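Local atomic coordinates of LEOA (Escherichia coli, PDB entry 4AUR), a protein that belongs to the bacterial dynamins and probably binds and hydrolyses GTP through a P-loop domain joined to a long helical domain. Residues 139-148 with 171-182; 195-206 with 217-225. One frame throughout, in Å; residues are numbered along the deposited sequence.

Contact 1 (139-148 with 171-182)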
loop_
_atom_site.group_PDB
_atom_site.type_symbol
_atom_site.label_atom_id
_atom_site.label_comp_id
_atom_site.label_asym_id
_atom_site.label_seq_id
_atom_site.Cartn_x
_atom_site.Cartn_y
_atom_site.Cartn_z
ATOM N N HIS A 139 5.145 -29.792 -26.003
ATOM C CA HIS A 139 5.856 -29.351 -24.832
ATOM C C HIS A 139 7.347 -29.389 -25.081
ATOM O O HIS A 139 8.124 -28.738 -24.378
ATOM C CB HIS A 139 5.501 -30.238 -23.673
ATOM C CG HIS A 139 4.037 -30.475 -23.533
ATOM N ND1 HIS A 139 3.259 -29.785 -22.635
ATOM C CD2 HIS A 139 3.209 -31.343 -24.155
ATOM C CE1 HIS A 139 2.009 -30.207 -22.719
ATOM N NE2 HIS A 139 1.952 -31.155 -23.635
ATOM N N LEU A 140 7.746 -30.146 -26.091
ATOM C CA LEU A 140 9.149 -30.322 -26.412
ATOM C C LEU A 140 9.296 -30.476 -27.914
ATOM O O LEU A 140 8.465 -31.111 -28.552
ATOM C CB LEU A 140 9.666 -31.587 -25.738
ATOM C CG LEU A 140 10.509 -31.474 -24.494
ATOM C CD1 LEU A 140 10.945 -32.855 -24.030
ATOM C CD2 LEU A 140 11.723 -30.640 -24.824
ATOM N N ILE A 141 10.358 -29.920 -28.470
ATOM C CA ILE A 141 10.618 -30.027 -29.899
ATOM C C ILE A 141 12.060 -30.429 -30.090
ATOM O O ILE A 141 12.950 -29.764 -29.616
ATOM C CB ILE A 141 10.337 -28.689 -30.608
ATOM C CG1 ILE A 141 8.892 -28.265 -30.373
ATOM C CG2 ILE A 141 10.632 -28.789 -32.100
ATOM C CD1 ILE A 141 8.463 -27.085 -31.201
ATOM N N PHE A 142 12.290 -31.537 -30.768
ATOM C CA PHE A 142 13.655 -31.984 -31.042
ATOM C C PHE A 142 13.903 -31.778 -32.494
ATOM O O PHE A 142 13.259 -32.391 -33.316
ATOM C CB PHE A 142 13.856 -33.472 -30.756
ATOM C CG PHE A 142 13.689 -33.864 -29.314
ATOM C CD1 PHE A 142 13.868 -32.951 -28.283
ATOM C CD2 PHE A 142 13.399 -35.192 -28.989
ATOM C CE1 PHE A 142 13.732 -33.353 -26.958
ATOM C CE2 PHE A 142 13.269 -35.595 -27.671
ATOM C CZ PHE A 142 13.426 -34.673 -26.659
ATOM N N TYR A 143 14.827 -30.902 -32.809
ATOM C CA TYR A 143 15.256 -30.747 -34.182
ATOM C C TYR A 143 16.576 -31.479 -34.297
ATOM O O TYR A 143 17.592 -31.007 -33.798
ATOM C CB TYR A 143 15.410 -29.270 -34.536
ATOM C CG TYR A 143 15.224 -29.032 -35.987
ATOM C CD1 TYR A 143 16.172 -29.463 -36.900
ATOM C CD2 TYR A 143 14.081 -28.436 -36.462
ATOM C CE1 TYR A 143 15.998 -29.288 -38.244
ATOM C CE2 TYR A 143 13.900 -28.251 -37.809
ATOM C CZ TYR A 143 14.868 -28.676 -38.689
ATOM O OH TYR A 143 14.692 -28.499 -40.024
ATOM N N VAL A 144 16.555 -32.650 -34.924
ATOM C CA VAL A 144 17.734 -33.505 -34.975
ATOM C C VAL A 144 18.487 -33.262 -36.260
ATOM O O VAL A 144 17.915 -33.391 -37.355
ATOM C CB VAL A 144 17.365 -34.986 -34.908
ATOM C CG1 VAL A 144 18.597 -35.840 -35.130
ATOM C CG2 VAL A 144 16.731 -35.319 -33.573
ATOM N N VAL A 145 19.774 -32.935 -36.115
ATOM C CA VAL A 145 20.665 -32.632 -37.252
ATOM C C VAL A 145 21.917 -33.537 -37.263
ATOM O O VAL A 145 22.008 -34.488 -36.473
ATOM C CB VAL A 145 21.064 -31.144 -37.263
ATOM C CG1 VAL A 145 19.821 -30.277 -37.320
ATOM C CG2 VAL A 145 21.915 -30.794 -36.059
ATOM N N ASP A 146 22.854 -33.246 -38.176
ATOM C CA ASP A 146 24.026 -34.083 -38.404
ATOM C C ASP A 146 25.225 -33.462 -37.762
ATOM O O ASP A 146 25.338 -32.247 -37.658
ATOM C CB ASP A 146 24.292 -34.290 -39.913
ATOM C CG ASP A 146 25.042 -35.614 -40.216
ATOM O OD1 ASP A 146 26.262 -35.691 -39.952
ATOM O OD2 ASP A 146 24.404 -36.577 -40.726
ATOM N N ALA A 147 26.135 -34.315 -37.337
ATOM C CA ALA A 147 27.371 -33.864 -36.746
ATOM C C ALA A 147 28.384 -33.361 -37.789
ATOM O O ALA A 147 29.096 -32.379 -37.554
ATOM C CB ALA A 147 27.968 -35.006 -35.960
ATOM N N THR A 148 28.478 -34.059 -38.919
ATOM C CA THR A 148 29.454 -33.695 -39.953
ATOM C C THR A 148 29.149 -32.325 -40.545
ATOM O O THR A 148 30.027 -31.479 -40.636
ATOM C CB THR A 148 29.515 -34.738 -41.094
ATOM O OG1 THR A 148 28.191 -35.039 -41.561
ATOM C CG2 THR A 148 30.174 -36.020 -40.609
ATOM N N SER A 171 11.353 -23.789 -26.310
ATOM C CA SER A 171 10.970 -25.183 -26.125
ATOM C C SER A 171 11.537 -26.146 -27.173
ATOM O O SER A 171 11.093 -27.283 -27.288
ATOM C CB SER A 171 9.440 -25.298 -26.038
ATOM O OG SER A 171 8.774 -25.071 -27.247
ATOM N N THR A 172 12.542 -25.690 -27.915
ATOM C CA THR A 172 13.196 -26.501 -28.931
ATOM C C THR A 172 14.644 -26.814 -28.583
ATOM O O THR A 172 15.418 -25.904 -28.287
ATOM C CB THR A 172 13.199 -25.756 -30.241
ATOM O OG1 THR A 172 11.856 -25.620 -30.685
ATOM C CG2 THR A 172 13.998 -26.497 -31.281
ATOM N N ILE A 173 14.995 -28.098 -28.621
ATOM C CA ILE A 173 16.383 -28.536 -28.510
ATOM C C ILE A 173 16.888 -29.000 -29.863
ATOM O O ILE A 173 16.362 -29.978 -30.437
ATOM C CB ILE A 173 16.562 -29.745 -27.574
ATOM C CG1 ILE A 173 16.165 -29.401 -26.149
ATOM C CG2 ILE A 173 18.012 -30.165 -27.548
ATOM C CD1 ILE A 173 15.682 -30.603 -25.373
ATOM N N PHE A 174 17.902 -28.308 -30.370
ATOM C CA PHE A 174 18.630 -28.808 -31.529
ATOM C C PHE A 174 19.624 -29.854 -31.067
ATOM O O PHE A 174 20.409 -29.622 -30.126
ATOM C CB PHE A 174 19.314 -27.692 -32.264
ATOM C CG PHE A 174 18.354 -26.786 -32.913
ATOM C CD1 PHE A 174 17.905 -27.048 -34.173
ATOM C CD2 PHE A 174 17.854 -25.692 -32.235
ATOM C CE1 PHE A 174 16.975 -26.229 -34.766
ATOM C CE2 PHE A 174 16.929 -24.864 -32.818
ATOM C CZ PHE A 174 16.486 -25.140 -34.090
ATOM N N VAL A 175 19.565 -31.004 -31.725
ATOM C CA VAL A 175 20.227 -32.180 -31.245
ATOM C C VAL A 175 21.219 -32.577 -32.295
ATOM O O VAL A 175 20.844 -33.136 -33.332
ATOM C CB VAL A 175 19.213 -33.295 -31.010
ATOM C CG1 VAL A 175 19.909 -34.607 -30.698
ATOM C CG2 VAL A 175 18.303 -32.888 -29.869
ATOM N N ILE A 176 22.489 -32.248 -32.044
ATOM C CA ILE A 176 23.534 -32.567 -32.994
ATOM C C ILE A 176 23.910 -33.997 -32.720
ATOM O O ILE A 176 24.498 -34.296 -31.682
ATOM C CB ILE A 176 24.745 -31.656 -32.920
ATOM C CG1 ILE A 176 24.330 -30.201 -33.108
ATOM C CG2 ILE A 176 25.682 -32.036 -34.036
ATOM C CD1 ILE A 176 25.416 -29.179 -32.799
ATOM N N ASN A 177 23.504 -34.853 -33.666
ATOM C CA ASN A 177 23.578 -36.305 -33.571
ATOM C C ASN A 177 24.691 -36.905 -34.433
ATOM O O ASN A 177 25.095 -36.337 -35.440
ATOM C CB ASN A 177 22.259 -36.917 -34.015
ATOM C CG ASN A 177 22.176 -38.384 -33.690
ATOM O OD1 ASN A 177 22.779 -38.828 -32.727
ATOM N ND2 ASN A 177 21.456 -39.146 -34.493
ATOM N N LYS A 178 25.147 -38.084 -34.033
ATOM C CA LYS A 178 26.270 -38.786 -34.653
ATOM C C LYS A 178 27.562 -38.011 -34.407
ATOM O O LYS A 178 28.291 -37.705 -35.337
ATOM C CB LYS A 178 26.066 -39.000 -36.156
ATOM C CG LYS A 178 24.809 -39.763 -36.542
ATOM C CD LYS A 178 24.306 -39.306 -37.894
ATOM C CE LYS A 178 23.468 -40.358 -38.590
ATOM N NZ LYS A 178 23.039 -39.891 -39.941
HETATM N N MSE A 179 27.848 -37.685 -33.157
HETATM C CA MSE A 179 29.101 -37.004 -32.872
HETATM C C MSE A 179 30.271 -37.968 -33.018
HETATM O O MSE A 179 31.418 -37.540 -33.242
HETATM C CB MSE A 179 28.980 -36.314 -31.526
HETATM C CG MSE A 179 28.103 -35.083 -31.703
HETATM SE SE MSE A 179 29.256 -33.513 -31.935
HETATM C CE MSE A 179 28.793 -32.815 -33.704
ATOM N N ASP A 180 29.994 -39.272 -32.930
ATOM C CA ASP A 180 31.028 -40.290 -33.135
ATOM C C ASP A 180 31.848 -40.025 -34.398
ATOM O O ASP A 180 33.078 -40.017 -34.345
ATOM C CB ASP A 180 30.462 -41.731 -33.119
ATOM C CG ASP A 180 29.209 -41.912 -33.988
ATOM O OD1 ASP A 180 28.510 -40.916 -34.271
ATOM O OD2 ASP A 180 28.907 -43.067 -34.379
ATOM N N GLU A 181 31.190 -39.762 -35.524
ATOM C CA GLU A 181 31.935 -39.533 -36.769
ATOM C C GLU A 181 32.448 -38.109 -36.894
ATOM O O GLU A 181 32.622 -37.609 -37.990
ATOM C CB GLU A 181 31.161 -39.987 -38.019
ATOM C CG GLU A 181 29.746 -39.459 -38.194
ATOM C CD GLU A 181 28.760 -40.580 -38.503
ATOM O OE1 GLU A 181 28.800 -41.607 -37.788
ATOM O OE2 GLU A 181 27.962 -40.452 -39.457
ATOM N N VAL A 182 32.706 -37.469 -35.762
ATOM C CA VAL A 182 33.474 -36.232 -35.735
ATOM C C VAL A 182 34.585 -36.245 -34.662
ATOM O O VAL A 182 35.466 -35.385 -34.669
ATOM C CB VAL A 182 32.520 -35.022 -35.573
ATOM C CG1 VAL A 182 33.268 -33.740 -35.224
ATOM C CG2 VAL A 182 31.716 -34.820 -36.852
#
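From Ile141 to Val145, strand 140-146 runs parallel to strand 172-177, with segment axes 25° apart, and six backbone hydrogen bonds join them, from Ile141 N to Ser171 O at one end to Asn177 N donating to Val145 O at the other. On one face the Phe142 ring and Ile173 run alongside each other, and Ile173 CD1 reaches the ring edge, 3.7 Å from Phe142 CE1; beyond them Val144 CG2 meets Val175 CB. The opposite face carries Ile141 on Thr172, whose hydroxyl is bonded to Lys168 O, and then Tyr143 on Phe174. Tyr143 has CG anti to its backbone N (chi1 -154°) and its ring runs off from the pair; its CB and CG make the nearest approaches, to Phe174 CD1 and CE1, and the ring planes are 36° apart, an oblique pair. Farther on, Val145 CG2 packs 3.9 Å from Ile176 CG1. At the C-terminal end of strand 140-146, Asp146 OD1 accepts from Thr148 N at 2.9 Å, an Asx turn, and also from Thr148 OG1. Asp146 OD2 makes a long salt bridge of 3.7 Å to Lys178 NZ, which is also bonded to Ser63 O. The contact thus passes from a hydrogen-bonded ladder with mainly apolar faces to polar groups, where Asn177 reaches the probable P-loop.

Contact 2 (195-206 with 217-225)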
loop_
_atom_site.group_PDB
_atom_site.type_symbol
_atom_site.label_atom_id
_atom_site.label_comp_id
_atom_site.label_asym_id
_atom_site.label_seq_id
_atom_site.Cartn_x
_atom_site.Cartn_y
_atom_site.Cartn_z
ATOM N N ALA A 195 32.510 -30.488 -29.688
ATOM C CA ALA A 195 31.111 -30.223 -29.364
ATOM C C ALA A 195 30.838 -28.738 -29.240
ATOM O O ALA A 195 29.747 -28.289 -29.575
ATOM C CB ALA A 195 30.692 -30.937 -28.086
ATOM N N ALA A 196 31.811 -27.976 -28.760
ATOM C CA ALA A 196 31.625 -26.537 -28.623
ATOM C C ALA A 196 31.769 -25.843 -29.955
ATOM O O ALA A 196 31.116 -24.837 -30.186
ATOM C CB ALA A 196 32.604 -25.948 -27.621
ATOM N N ILE A 197 32.630 -26.362 -30.821
ATOM C CA ILE A 197 32.818 -25.779 -32.152
ATOM C C ILE A 197 31.585 -26.044 -33.004
ATOM O O ILE A 197 31.099 -25.133 -33.678
ATOM C CB ILE A 197 34.107 -26.298 -32.838
ATOM C CG1 ILE A 197 35.327 -25.799 -32.064
ATOM C CG2 ILE A 197 34.225 -25.810 -34.276
ATOM C CD1 ILE A 197 36.662 -26.184 -32.663
ATOM N N LYS A 198 31.067 -27.267 -32.953
ATOM C CA LYS A 198 29.829 -27.599 -33.653
ATOM C C LYS A 198 28.635 -26.842 -33.097
ATOM O O LYS A 198 27.780 -26.433 -33.859
ATOM C CB LYS A 198 29.563 -29.092 -33.609
ATOM C CG LYS A 198 30.627 -29.906 -34.349
ATOM C CD LYS A 198 30.388 -29.898 -35.850
ATOM C CE LYS A 198 31.465 -30.637 -36.618
ATOM N NZ LYS A 198 31.230 -30.579 -38.086
ATOM N N LYS A 199 28.574 -26.640 -31.783
ATOM C CA LYS A 199 27.511 -25.803 -31.190
ATOM C C LYS A 199 27.584 -24.379 -31.713
ATOM O O LYS A 199 26.569 -23.746 -31.918
ATOM C CB LYS A 199 27.570 -25.793 -29.653
ATOM C CG LYS A 199 26.840 -26.976 -29.005
ATOM C CD LYS A 199 27.364 -27.386 -27.623
ATOM C CE LYS A 199 26.680 -26.652 -26.475
ATOM N NZ LYS A 199 27.142 -27.187 -25.161
ATOM N N ALA A 200 28.789 -23.881 -31.936
ATOM C CA ALA A 200 28.977 -22.530 -32.432
ATOM C C ALA A 200 28.596 -22.395 -33.890
ATOM O O ALA A 200 28.023 -21.406 -34.275
ATOM C CB ALA A 200 30.419 -22.100 -32.234
ATOM N N ASN A 201 28.962 -23.383 -34.695
ATOM C CA ASN A 201 28.645 -23.399 -36.117
ATOM C C ASN A 201 27.153 -23.392 -36.374
ATOM O O ASN A 201 26.653 -22.514 -37.076
ATOM C CB ASN A 201 29.253 -24.633 -36.780
ATOM C CG ASN A 201 29.159 -24.583 -38.285
ATOM O OD1 ASN A 201 28.591 -25.466 -38.901
ATOM N ND2 ASN A 201 29.718 -23.539 -38.884
ATOM N N LEU A 202 26.448 -24.364 -35.789
ATOM C CA LEU A 202 24.992 -24.455 -35.884
ATOM C C LEU A 202 24.305 -23.224 -35.354
ATOM O O LEU A 202 23.256 -22.811 -35.862
ATOM C CB LEU A 202 24.470 -25.647 -35.098
ATOM C CG LEU A 202 22.959 -25.858 -35.130
ATOM C CD1 LEU A 202 22.491 -26.079 -36.554
ATOM C CD2 LEU A 202 22.586 -27.045 -34.275
ATOM N N LYS A 203 24.882 -22.651 -34.312
ATOM C CA LYS A 203 24.345 -21.425 -33.738
ATOM C C LYS A 203 24.307 -20.358 -34.810
ATOM O O LYS A 203 23.299 -19.695 -34.985
ATOM C CB LYS A 203 25.180 -20.989 -32.540
ATOM C CG LYS A 203 24.545 -19.932 -31.663
ATOM C CD LYS A 203 25.120 -19.945 -30.241
ATOM C CE LYS A 203 24.468 -21.021 -29.379
ATOM N NZ LYS A 203 24.950 -20.984 -27.967
ATOM N N GLY A 204 25.380 -20.230 -35.572
ATOM C CA GLY A 204 25.438 -19.242 -36.630
ATOM C C GLY A 204 24.485 -19.475 -37.788
ATOM O O GLY A 204 23.883 -18.529 -38.278
ATOM N N LYS A 205 24.343 -20.717 -38.240
ATOM C CA LYS A 205 23.344 -21.035 -39.269
ATOM C C LYS A 205 21.897 -20.805 -38.823
ATOM O O LYS A 205 21.029 -20.519 -39.632
ATOM C CB LYS A 205 23.456 -22.484 -39.716
ATOM C CG LYS A 205 24.857 -22.892 -40.140
ATOM C CD LYS A 205 24.860 -24.289 -40.692
ATOM C CE LYS A 205 26.259 -24.772 -40.899
ATOM N NZ LYS A 205 26.231 -26.166 -41.425
ATOM N N LEU A 206 21.596 -20.973 -37.545
ATOM C CA LEU A 206 20.218 -20.827 -37.124
ATOM C C LEU A 206 19.957 -19.368 -37.060
ATOM O O LEU A 206 18.933 -18.907 -37.534
ATOM C CB LEU A 206 19.967 -21.475 -35.772
ATOM C CG LEU A 206 20.082 -22.999 -35.745
ATOM C CD1 LEU A 206 20.054 -23.494 -34.312
ATOM C CD2 LEU A 206 18.966 -23.649 -36.560
ATOM N N CYS A 217 19.917 -15.889 -29.746
ATOM C CA CYS A 217 21.023 -16.843 -29.918
ATOM C C CYS A 217 21.504 -17.494 -28.615
ATOM O O CYS A 217 21.734 -18.694 -28.573
ATOM C CB CYS A 217 22.184 -16.196 -30.668
ATOM S SG CYS A 217 21.801 -16.026 -32.414
ATOM N N GLU A 218 21.642 -16.705 -27.562
ATOM C CA GLU A 218 22.026 -17.225 -26.265
ATOM C C GLU A 218 20.946 -18.155 -25.683
ATOM O O GLU A 218 21.256 -19.105 -24.957
ATOM C CB GLU A 218 22.273 -16.063 -25.301
ATOM C CG GLU A 218 23.399 -15.115 -25.711
ATOM C CD GLU A 218 23.538 -13.909 -24.774
ATOM O OE1 GLU A 218 24.104 -14.093 -23.666
ATOM O OE2 GLU A 218 23.085 -12.785 -25.137
ATOM N N GLN A 219 19.681 -17.886 -26.008
ATOM C CA GLN A 219 18.576 -18.727 -25.549
ATOM C C GLN A 219 18.524 -20.087 -26.235
ATOM O O GLN A 219 17.834 -20.984 -25.768
ATOM C CB GLN A 219 17.227 -18.016 -25.741
ATOM C CG GLN A 219 16.888 -17.049 -24.615
ATOM C CD GLN A 219 15.707 -16.139 -24.949
ATOM O OE1 GLN A 219 14.803 -16.509 -25.720
ATOM N NE2 GLN A 219 15.708 -14.933 -24.365
ATOM N N LEU A 220 19.221 -20.243 -27.351
ATOM C CA LEU A 220 19.155 -21.482 -28.106
ATOM C C LEU A 220 19.559 -22.669 -27.263
ATOM O O LEU A 220 20.485 -22.588 -26.457
ATOM C CB LEU A 220 20.069 -21.426 -29.327
ATOM C CG LEU A 220 19.548 -20.601 -30.489
ATOM C CD1 LEU A 220 20.657 -20.334 -31.478
ATOM C CD2 LEU A 220 18.393 -21.308 -31.172
ATOM N N ASN A 221 18.869 -23.778 -27.475
ATOM C CA ASN A 221 19.195 -25.007 -26.803
ATOM C C ASN A 221 19.860 -25.976 -27.749
ATOM O O ASN A 221 19.216 -26.486 -28.648
ATOM C CB ASN A 221 17.924 -25.613 -26.257
ATOM C CG ASN A 221 17.302 -24.756 -25.176
ATOM O OD1 ASN A 221 16.167 -24.275 -25.303
ATOM N ND2 ASN A 221 18.050 -24.563 -24.093
ATOM N N ILE A 222 21.152 -26.223 -27.554
ATOM C CA ILE A 222 21.869 -27.177 -28.386
ATOM C C ILE A 222 22.569 -28.236 -27.553
ATOM O O ILE A 222 23.157 -27.954 -26.518
ATOM C CB ILE A 222 22.907 -26.497 -29.309
ATOM C CG1 ILE A 222 22.245 -25.372 -30.098
ATOM C CG2 ILE A 222 23.489 -27.516 -30.280
ATOM C CD1 ILE A 222 23.204 -24.567 -30.939
ATOM N N VAL A 223 22.512 -29.457 -28.046
ATOM C CA VAL A 223 23.061 -30.577 -27.356
ATOM C C VAL A 223 23.717 -31.503 -28.363
ATOM O O VAL A 223 23.167 -31.768 -29.423
ATOM C CB VAL A 223 21.948 -31.293 -26.586
ATOM C CG1 VAL A 223 22.257 -32.756 -26.412
ATOM C CG2 VAL A 223 21.759 -30.630 -25.225
ATOM N N CYS A 224 24.906 -31.981 -28.022
ATOM C CA CYS A 224 25.657 -32.851 -28.905
ATOM C C CYS A 224 25.525 -34.280 -28.396
ATOM O O CYS A 224 25.619 -34.530 -27.201
ATOM C CB CYS A 224 27.116 -32.403 -28.964
ATOM S SG CYS A 224 27.354 -30.682 -29.506
ATOM N N VAL A 225 25.303 -35.220 -29.298
ATOM C CA VAL A 225 24.903 -36.541 -28.888
ATOM C C VAL A 225 25.324 -37.560 -29.942
ATOM O O VAL A 225 25.677 -37.189 -31.067
ATOM C CB VAL A 225 23.370 -36.511 -28.650
ATOM C CG1 VAL A 225 22.642 -37.756 -29.158
ATOM C CG2 VAL A 225 23.065 -36.237 -27.181
#
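Ile222 projects from strand 221-224 toward helix 195-206, where it and Lys199 pass each other head to tail, Ile222 CG2 lying 3.6 Å from Lys199 CG. The two branches of this isoleucine reach different atoms of the helix. CG2, anti to the backbone N, also meets Leu202 CD2 at 4.1 Å, whereas CG1 carries CD1 to Lys199 O and, at 4.1 Å, to Lys203 CE. Lys203 and Leu220 likewise run past one another, with Lys203 CG 3.9 Å from Leu220 CD1; a bend at chi3 (-82°) then brings Lys203 CE within 3.7 Å of Cys217 O. Both lysines take part chiefly through their methylene chains. Leu220 CD2 turns to Leu206 CD1, the two leucines meeting at an oblique angle. At the other end Cys224 SG rests against Ala195, 3.6 Å from its CB, and the same sulfur is near Lys199 CG. Leu202 and Leu206 continue onto Ile176 and Phe174 of the neighbouring strand, so the helix spans two strands. Segment axes 8.8 Å apart, at 142° between their directions, fit a helix laid obliquely, in a roughly opposed direction, over the edge strand of the sheet. This is the helix-on-sheet layering of an alpha/beta P-loop NTPase domain, with helix 188-209 in the connection from strand 172-177 to strand 221-224.

Contacts 1 and 2 lie about 10 Å apart, centre to centre, and meet at strand 172-177. In contact 1 that strand pairs with an interior neighbour; on its other edge it receives strand 221-224 of contact 2, with Ile176 N and O probably bonded to Val223 O and Val225 N. Their chemistry differs with place: contact 1 is mostly buried and combines a backbone ladder with apolar faces, while contact 2 is partly buried and joins helix to strand through side-chain packing, including lysine stems at its rim. Helix 188-209 covers the face bearing Phe174 and Ile176, and Lys198 of its 195-206 segment donates to Ala147 O, tying the two regions together again.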